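Local atomic coordinates of alpha-L-rhamnosidase (Streptomyces avermitilis, PDB entry 3W5M), a protein that hydrolyses terminal non-reducing alpha-L-rhamnose residues from alpha-L-rhamnosides such as citrus flavonoids and gum arabic, and binds L-rhamnose through a calcium-dependent carbohydrate-binding module. Residues Phe309-Lys314 and Leu403-Ala408; Gly520-Leu525 and Thr548-Leu553. One frame throughout, in Å; residues are numbered along the deposited sequence. Where two conformers were deposited one is given.

Interaction 1. Residues Phe309-Lys314 and Leu403-Ala408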
ATOM      1  N   PHE A 309       3.314 -20.348 -29.757  1.00 26.91           N
ATOM      2  CA  PHE A 309       3.086 -21.784 -29.667  1.00 28.86           C
ATOM      3  C   PHE A 309       1.814 -22.146 -30.423  1.00 31.54           C
ATOM      4  O   PHE A 309       0.946 -21.295 -30.681  1.00 34.60           O
ATOM      5  CB  PHE A 309       2.992 -22.235 -28.187  1.00 27.47           C
ATOM      6  CG  PHE A 309       1.960 -21.474 -27.391  1.00 26.59           C
ATOM      7  CD1 PHE A 309       2.239 -20.191 -26.907  1.00 26.77           C
ATOM      8  CD2 PHE A 309       0.704 -22.015 -27.166  1.00 26.20           C
ATOM      9  CE1 PHE A 309       1.274 -19.494 -26.205  1.00 26.18           C
ATOM     10  CE2 PHE A 309      -0.265 -21.328 -26.448  1.00 26.95           C
ATOM     11  CZ  PHE A 309       0.019 -20.055 -25.978  1.00 26.89           C
ATOM     12  N   ARG A 310       1.709 -23.424 -30.766  1.00 32.48           N
ATOM     13  CA  ARG A 310       0.586 -23.957 -31.510  1.00 34.80           C
ATOM     14  C   ARG A 310      -0.258 -24.812 -30.564  1.00 33.22           C
ATOM     15  O   ARG A 310       0.281 -25.575 -29.755  1.00 33.07           O
ATOM     16  CB  ARG A 310       1.145 -24.783 -32.682  1.00 41.39           C
ATOM     17  CG  ARG A 310       0.160 -25.205 -33.761  1.00 49.30           C
ATOM     18  CD  ARG A 310       0.677 -26.451 -34.484  1.00 56.67           C
ATOM     19  NE  ARG A 310      -0.031 -26.738 -35.734  1.00 62.18           N
ATOM     20  CZ  ARG A 310       0.067 -27.878 -36.427  1.00 64.93           C
ATOM     21  NH1 ARG A 310       0.839 -28.876 -35.994  1.00 65.98           N
ATOM     22  NH2 ARG A 310      -0.619 -28.028 -37.559  1.00 59.94           N
ATOM     23  N   LEU A 311      -1.574 -24.648 -30.626  1.00 32.07           N
ATOM     24  CA  LEU A 311      -2.501 -25.490 -29.887  1.00 33.29           C
ATOM     25  C   LEU A 311      -3.311 -26.341 -30.881  1.00 35.39           C
ATOM     26  O   LEU A 311      -3.431 -25.962 -32.051  1.00 35.00           O
ATOM     27  CB  LEU A 311      -3.442 -24.636 -29.029  1.00 30.72           C
ATOM     28  CG  LEU A 311      -2.812 -23.825 -27.886  1.00 32.03           C
ATOM     29  CD1 LEU A 311      -3.887 -23.045 -27.140  1.00 33.50           C
ATOM     30  CD2 LEU A 311      -2.022 -24.742 -26.965  1.00 32.66           C
ATOM     31  N   PRO A 312      -3.867 -27.486 -30.423  1.00 36.77           N
ATOM     32  CA  PRO A 312      -4.641 -28.299 -31.375  1.00 37.89           C
ATOM     33  C   PRO A 312      -5.982 -27.678 -31.755  1.00 37.65           C
ATOM     34  O   PRO A 312      -6.507 -26.844 -31.014  1.00 34.73           O
ATOM     35  CB  PRO A 312      -4.859 -29.612 -30.612  1.00 39.20           C
ATOM     36  CG  PRO A 312      -4.815 -29.218 -29.176  1.00 38.24           C
ATOM     37  CD  PRO A 312      -3.776 -28.131 -29.101  1.00 35.52           C
ATOM     38  N   HIS A 313      -6.535 -28.088 -32.900  1.00 40.62           N
ATOM     39  CA  HIS A 313      -7.901 -27.708 -33.281  1.00 40.88           C
ATOM     40  C   HIS A 313      -8.909 -28.647 -32.629  1.00 41.21           C
ATOM     41  O   HIS A 313      -9.455 -29.549 -33.279  1.00 40.31           O
ATOM     42  CB  HIS A 313      -8.082 -27.715 -34.810  1.00 45.66           C
ATOM     43  CG  HIS A 313      -7.190 -26.752 -35.525  1.00 48.53           C
ATOM     44  ND1 HIS A 313      -7.649 -25.561 -36.051  1.00 48.20           N
ATOM     45  CD2 HIS A 313      -5.862 -26.797 -35.792  1.00 48.66           C
ATOM     46  CE1 HIS A 313      -6.640 -24.913 -36.608  1.00 49.63           C
ATOM     47  NE2 HIS A 313      -5.546 -25.642 -36.467  1.00 48.25           N
ATOM     48  N   LYS A 314      -9.123 -28.450 -31.331  1.00 39.46           N
ATOM     49  CA  LYS A 314     -10.102 -29.195 -30.561  1.00 36.60           C
ATOM     50  C   LYS A 314     -10.841 -28.202 -29.730  1.00 33.13           C
ATOM     51  O   LYS A 314     -10.322 -27.133 -29.425  1.00 34.27           O
ATOM     52  CB  LYS A 314      -9.427 -30.136 -29.558  1.00 37.86           C
ATOM     53  CG  LYS A 314      -8.667 -31.295 -30.130  1.00 38.01           C
ATOM     54  CD  LYS A 314      -8.118 -32.088 -28.963  1.00 36.01           C
ATOM     55  CE  LYS A 314      -7.040 -33.033 -29.425  1.00 39.48           C
ATOM     56  NZ  LYS A 314      -6.488 -33.785 -28.264  1.00 34.05           N
ATOM     57  N   LEU A 403       0.545 -21.640 -18.438  1.00 18.06           N
ATOM     58  CA  LEU A 403      -0.760 -21.641 -19.073  1.00 19.26           C
ATOM     59  C   LEU A 403      -1.196 -23.078 -19.272  1.00 19.45           C
ATOM     60  O   LEU A 403      -0.452 -23.890 -19.860  1.00 23.20           O
ATOM     61  CB  LEU A 403      -0.673 -20.916 -20.426  1.00 19.49           C
ATOM     62  CG  LEU A 403      -1.901 -21.015 -21.330  1.00 21.85           C
ATOM     63  CD1 LEU A 403      -3.048 -20.175 -20.793  1.00 23.03           C
ATOM     64  CD2 LEU A 403      -1.508 -20.592 -22.747  1.00 21.97           C
ATOM     65  N   GLU A 404      -2.376 -23.394 -18.759  1.00 20.51           N
ATOM     66  CA  GLU A 404      -2.938 -24.747 -18.837  1.00 21.00           C
ATOM     67  C   GLU A 404      -4.229 -24.724 -19.617  1.00 20.96           C
ATOM     68  O   GLU A 404      -5.158 -24.036 -19.258  1.00 19.90           O
ATOM     69  CB  GLU A 404      -3.192 -25.278 -17.446  1.00 21.73           C
ATOM     70  CG  GLU A 404      -1.870 -25.357 -16.676  1.00 24.94           C
ATOM     71  CD  GLU A 404      -2.013 -26.006 -15.318  1.00 27.66           C
ATOM     72  OE1 GLU A 404      -3.133 -26.489 -14.994  1.00 27.84           O
ATOM     73  OE2 GLU A 404      -0.998 -26.025 -14.580  1.00 27.61           O
ATOM     74  N   VAL A 405      -4.260 -25.472 -20.703  1.00 19.65           N
ATOM     75  CA  VAL A 405      -5.476 -25.576 -21.511  1.00 22.08           C
ATOM     76  C   VAL A 405      -5.998 -27.006 -21.440  1.00 21.58           C
ATOM     77  O   VAL A 405      -5.245 -27.946 -21.734  1.00 26.14           O
ATOM     78  CB  VAL A 405      -5.165 -25.259 -22.977  1.00 22.22           C
ATOM     79  CG1 VAL A 405      -6.484 -25.107 -23.746  1.00 22.27           C
ATOM     80  CG2 VAL A 405      -4.293 -24.001 -23.077  1.00 21.30           C
ATOM     81  N   GLU A 406      -7.257 -27.165 -21.045  1.00 22.53           N
ATOM     82  CA  GLU A 406      -7.939 -28.474 -20.990  1.00 25.13           C
ATOM     83  C   GLU A 406      -8.886 -28.546 -22.174  1.00 24.81           C
ATOM     84  O   GLU A 406      -9.558 -27.568 -22.485  1.00 25.02           O
ATOM     85  CB  GLU A 406      -8.787 -28.630 -19.739  1.00 28.42           C
ATOM     86  CG  GLU A 406      -8.182 -28.099 -18.447  1.00 38.52           C
ATOM     87  CD  GLU A 406      -7.370 -29.120 -17.660  1.00 48.95           C
ATOM     88  OE1 GLU A 406      -6.747 -30.030 -18.266  1.00 54.87           O
ATOM     89  OE2 GLU A 406      -7.340 -28.986 -16.408  1.00 52.53           O
ATOM     90  N   TYR A 407      -8.969 -29.718 -22.779  1.00 24.37           N
ATOM     91  CA  TYR A 407      -9.815 -29.933 -23.946  1.00 25.37           C
ATOM     92  C   TYR A 407     -10.982 -30.870 -23.593  1.00 25.76           C
ATOM     93  O   TYR A 407     -10.882 -31.658 -22.640  1.00 25.86           O
ATOM     94  CB  TYR A 407      -8.948 -30.446 -25.099  1.00 23.66           C
ATOM     95  CG  TYR A 407      -8.023 -29.376 -25.628  1.00 26.01           C
ATOM     96  CD1 TYR A 407      -8.513 -28.362 -26.470  1.00 27.56           C
ATOM     97  CD2 TYR A 407      -6.676 -29.344 -25.273  1.00 25.15           C
ATOM     98  CE1 TYR A 407      -7.685 -27.363 -26.949  1.00 27.42           C
ATOM     99  CE2 TYR A 407      -5.835 -28.343 -25.752  1.00 27.18           C
ATOM    100  CZ  TYR A 407      -6.359 -27.350 -26.597  1.00 27.43           C
ATOM    101  OH  TYR A 407      -5.555 -26.344 -27.091  1.00 29.18           O
ATOM    102  N   ALA A 408     -12.093 -30.739 -24.326  1.00 25.26           N
ATOM    103  CA  ALA A 408     -13.308 -31.478 -24.041  1.00 24.95           C
ATOM    104  C   ALA A 408     -13.096 -32.984 -24.144  1.00 23.68           C
ATOM    105  O   ALA A 408     -13.781 -33.722 -23.468  1.00 28.12           O
ATOM    106  CB  ALA A 408     -14.492 -31.025 -24.923  1.00 26.77           C
TER
HETATM  107  O   HOH W   1      -6.609 -25.008 -29.047  1.00 42.80           O
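Pro312 lies over one face of the Tyr407 ring in a CH-pi contact, with CG of the proline 4.0 Å from the ring centroid and 30° off the normal. The contact is displaced toward the phenol end, where Pro312 CG comes within 3.5 Å of Tyr407 CZ. At the ring's edge, near its plane, the backbone O of Lys314 meets CE1. Lys314 CB also approaches CD1. A water also lies in the ring plane, beyond the hydroxyl. The Phe309 ring has Leu311 CD2 of its own strand in plane at one edge, while Leu403 CD2 reaches it obliquely, 3.6 Å from Phe309 CZ.

These groups fill the space between two sheets of a beta sandwich, consistent with a jelly-roll domain. Strand 303-311 belongs to one sheet and strand 398-407 to the other; their short segments run at 20° to each other with axes 11.0 Å apart. No direct hydrogen bond joins the segments, as expected for sheets packed face to face. Near the middle, Leu311 CD1 and Val405 CG2 meet tip to tip at 4.2 Å.

Tyr407 spans the gap as the strands end. With CG beside the backbone N (chi1 -70°), its ring reaches across until OH lies 3.3 Å from Leu311 CB, in an apolar setting that also includes Pro312 CD. The hydroxyl donates a hydrogen bond to the water, which in turn donates to Pro312 O at 2.7 Å, so this buried phenol is linked indirectly to the opposite backbone. At the exposed end of the contact, the extended Lys314 chain carries NZ to a salt bridge with Asp409 and a hydrogen bond with Thr411. Val316 and Glu413, on strands beside Tyr407, also touch its side chain.

Interaction 2. Residues Gly520-Leu525 and Thr548-Leu553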
ATOM      1  N   GLY A 520       8.348  12.227 -31.429  1.00 29.39           N
ATOM      2  CA  GLY A 520       9.551  12.786 -30.792  1.00 26.93           C
ATOM      3  C   GLY A 520       9.255  13.879 -29.764  1.00 28.46           C
ATOM      4  O   GLY A 520      10.143  14.302 -29.033  1.00 29.46           O
ATOM      5  N   THR A 521       8.015  14.369 -29.711  1.00 29.75           N
ATOM      6  CA  THR A 521       7.646  15.364 -28.673  1.00 28.10           C
ATOM      7  C   THR A 521       7.657  14.643 -27.320  1.00 26.03           C
ATOM      8  O   THR A 521       7.067  13.591 -27.203  1.00 24.59           O
ATOM      9  CB  THR A 521       6.256  15.966 -28.934  1.00 31.08           C
ATOM     10  OG1 THR A 521       6.183  16.427 -30.297  1.00 31.94           O
ATOM     11  CG2 THR A 521       5.981  17.133 -27.991  1.00 30.90           C
ATOM     12  N   THR A 522       8.342  15.207 -26.337  1.00 25.94           N
ATOM     13  CA  THR A 522       8.325  14.654 -24.958  1.00 26.23           C
ATOM     14  C   THR A 522       7.480  15.422 -23.930  1.00 25.31           C
ATOM     15  O   THR A 522       7.754  16.582 -23.631  1.00 25.83           O
ATOM     16  CB  THR A 522       9.760  14.473 -24.453  1.00 26.94           C
ATOM     17  OG1 THR A 522      10.445  13.603 -25.363  1.00 28.13           O
ATOM     18  CG2 THR A 522       9.793  13.854 -23.020  1.00 26.16           C
ATOM     19  N   VAL A 523       6.473  14.742 -23.369  1.00 23.02           N
ATOM     20  CA  VAL A 523       5.617  15.338 -22.337  1.00 22.89           C
ATOM     21  C   VAL A 523       6.062  14.791 -20.994  1.00 22.70           C
ATOM     22  O   VAL A 523       6.253  13.596 -20.856  1.00 22.32           O
ATOM     23  CB  VAL A 523       4.137  15.000 -22.539  1.00 21.84           C
ATOM     24  CG1 VAL A 523       3.273  15.720 -21.504  1.00 22.91           C
ATOM     25  CG2 VAL A 523       3.705  15.406 -23.937  1.00 24.04           C
ATOM     26  N   ARG A 524       6.203  15.690 -20.038  1.00 21.97           N
ATOM     27  CA  ARG A 524       6.557  15.322 -18.675  0.50 23.40           C
ATOM     28  C   ARG A 524       5.390  15.595 -17.730  1.00 23.20           C
ATOM     29  O   ARG A 524       4.721  16.618 -17.826  1.00 21.75           O
ATOM     30  CB  ARG A 524       7.801  16.075 -18.227  0.50 23.79           C
ATOM     31  CG  ARG A 524       9.070  15.449 -18.746  0.50 25.27           C
ATOM     32  CD  ARG A 524      10.296  16.283 -18.442  0.50 27.75           C
ATOM     33  NE  ARG A 524      11.319  15.973 -19.434  0.50 31.69           N
ATOM     34  CZ  ARG A 524      11.313  16.459 -20.672  0.50 32.64           C
ATOM     35  NH1 ARG A 524      10.349  17.293 -21.054  0.50 33.76           N
ATOM     36  NH2 ARG A 524      12.274  16.124 -21.519  0.50 34.16           N
ATOM     37  N   LEU A 525       5.137  14.656 -16.815  1.00 22.47           N
ATOM     38  CA  LEU A 525       4.023  14.767 -15.872  1.00 20.61           C
ATOM     39  C   LEU A 525       4.604  14.623 -14.499  1.00 20.33           C
ATOM     40  O   LEU A 525       5.057  13.541 -14.148  1.00 22.22           O
ATOM     41  CB  LEU A 525       3.009  13.630 -16.059  1.00 20.81           C
ATOM     42  CG  LEU A 525       2.505  13.406 -17.492  1.00 24.28           C
ATOM     43  CD1 LEU A 525       1.628  12.164 -17.574  1.00 26.55           C
ATOM     44  CD2 LEU A 525       1.763  14.646 -17.979  1.00 24.61           C
ATOM     45  N   THR A 548       7.616  11.307 -11.425  1.00 20.12           N
ATOM     46  CA  THR A 548       7.518  11.903 -12.764  1.00 20.11           C
ATOM     47  C   THR A 548       7.400  10.847 -13.836  1.00 20.10           C
ATOM     48  O   THR A 548       8.236   9.937 -13.929  1.00 21.59           O
ATOM     49  CB  THR A 548       8.744  12.788 -13.058  1.00 21.36           C
ATOM     50  OG1 THR A 548       8.879  13.759 -12.017  1.00 23.90           O
ATOM     51  CG2 THR A 548       8.587  13.502 -14.429  1.00 23.14           C
ATOM     52  N   ASP A 549       6.370  10.983 -14.670  1.00 20.13           N
ATOM     53  CA  ASP A 549       6.206  10.085 -15.825  1.00 21.03           C
ATOM     54  C   ASP A 549       6.462  10.887 -17.094  1.00 21.67           C
ATOM     55  O   ASP A 549       6.037  12.050 -17.199  1.00 21.11           O
ATOM     56  CB  ASP A 549       4.806   9.455 -15.814  1.00 23.01           C
ATOM     57  CG  ASP A 549       4.492   8.736 -14.483  1.00 24.89           C
ATOM     58  OD1 ASP A 549       5.431   8.169 -13.872  1.00 23.21           O
ATOM     59  OD2 ASP A 549       3.321   8.714 -14.039  1.00 25.05           O
ATOM     60  N   THR A 550       7.162  10.268 -18.046  1.00 22.20           N
ATOM     61  CA  THR A 550       7.642  10.960 -19.226  1.00 22.55           C
ATOM     62  C   THR A 550       7.140  10.150 -20.406  1.00 22.38           C
ATOM     63  O   THR A 550       7.255   8.918 -20.407  1.00 22.46           O
ATOM     64  CB  THR A 550       9.187  11.017 -19.214  1.00 23.70           C
ATOM     65  OG1 THR A 550       9.648  11.605 -17.983  1.00 25.18           O
ATOM     66  CG2 THR A 550       9.746  11.820 -20.397  1.00 24.62           C
ATOM     67  N   TYR A 551       6.553  10.820 -21.404  1.00 22.18           N
ATOM     68  CA  TYR A 551       6.029  10.123 -22.562  1.00 21.48           C
ATOM     69  C   TYR A 551       6.508  10.804 -23.834  1.00 22.30           C
ATOM     70  O   TYR A 551       6.320  11.990 -23.983  1.00 23.73           O
ATOM     71  CB  TYR A 551       4.495  10.151 -22.561  1.00 21.96           C
ATOM     72  CG  TYR A 551       3.850   9.503 -23.775  1.00 22.85           C
ATOM     73  CD1 TYR A 551       3.836   8.108 -23.928  1.00 21.55           C
ATOM     74  CD2 TYR A 551       3.256  10.280 -24.775  1.00 22.62           C
ATOM     75  CE1 TYR A 551       3.254   7.509 -25.036  1.00 21.55           C
ATOM     76  CE2 TYR A 551       2.652   9.685 -25.893  1.00 25.66           C
ATOM     77  CZ  TYR A 551       2.648   8.303 -26.018  1.00 24.67           C
ATOM     78  OH  TYR A 551       2.081   7.691 -27.113  1.00 23.96           O
ATOM     79  N   THR A 552       7.104  10.034 -24.742  1.00 22.30           N
ATOM     80  CA  THR A 552       7.579  10.568 -26.022  1.00 23.59           C
ATOM     81  C   THR A 552       6.640  10.063 -27.113  1.00 24.54           C
ATOM     82  O   THR A 552       6.401   8.878 -27.223  1.00 24.07           O
ATOM     83  CB  THR A 552       9.033  10.146 -26.304  1.00 24.11           C
ATOM     84  OG1 THR A 552       9.863  10.658 -25.272  1.00 22.07           O
ATOM     85  CG2 THR A 552       9.526  10.732 -27.640  1.00 23.21           C
ATOM     86  N   LEU A 553       6.103  10.978 -27.912  1.00 23.14           N
ATOM     87  CA  LEU A 553       5.064  10.652 -28.896  1.00 25.19           C
ATOM     88  C   LEU A 553       5.575   9.889 -30.114  1.00 24.17           C
ATOM     89  O   LEU A 553       6.724  10.071 -30.518  1.00 25.55           O
ATOM     90  CB  LEU A 553       4.410  11.943 -29.380  1.00 23.91           C
ATOM     91  CG  LEU A 553       3.283  12.508 -28.509  1.00 23.71           C
ATOM     92  CD1 LEU A 553       3.804  13.008 -27.165  1.00 23.10           C
ATOM     93  CD2 LEU A 553       2.581  13.655 -29.250  1.00 24.23           C
TER
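Leu553 CD1 packs 4.0 Å from Val523 CG2 across an antiparallel strand pair, part of a mixed sheet in the concanavalin-like domain. CG of the leucine stands anti to the carbonyl carbon (chi1 -84°), and a chi2 of 68° turns the same CD1 methyl to 3.3 Å from Thr521 O. That carbonyl also accepts a hydrogen bond from Leu553 N, and Leu553 O in turn accepts from Gly520 N.

Further along, Leu525 and Asp549 form a hydrogen-bonded pair: Leu525 N donates to Asp549 O at 2.8 Å, and Leu525 O accepts from Asp549 N. Val523 and Tyr551 form the same reciprocal pair of hydrogen bonds. Val523 and Leu525 turn to the same face of the sheet and touch Val575 of the next strand; Leu525 and Leu553 also meet valines of strand 510-515.

Threonines line the other face. Thr522 OG1 and Thr552 OG1 share a hydrogen bond of 3.0 Å, while Thr522 CG2 is pressed against Thr550 CG2 at 3.3 Å, tighter than usual van der Waals contact.

How the interactions relate
The contacts show two ways in which beta strands can associate. Interaction 1 joins strands of different sheets across a sandwich interior, so side chains, with one bridging water, do the work; interaction 2 joins neighbours within one sheet, where backbone hydrogen bonds set the register and side chains divide between two faces. Each combines buried and more exposed residues: in 309-314/403-408 burial gives way to an exposed lysine past the strand ends, whereas in 520-525/548-553 it changes from one sheet face to the other. They share no strand and belong to separate beta domains, with centres about 41 Å apart and nearest atoms about 27 Å apart, and both lie away from the rhamnose-binding and calcium sites.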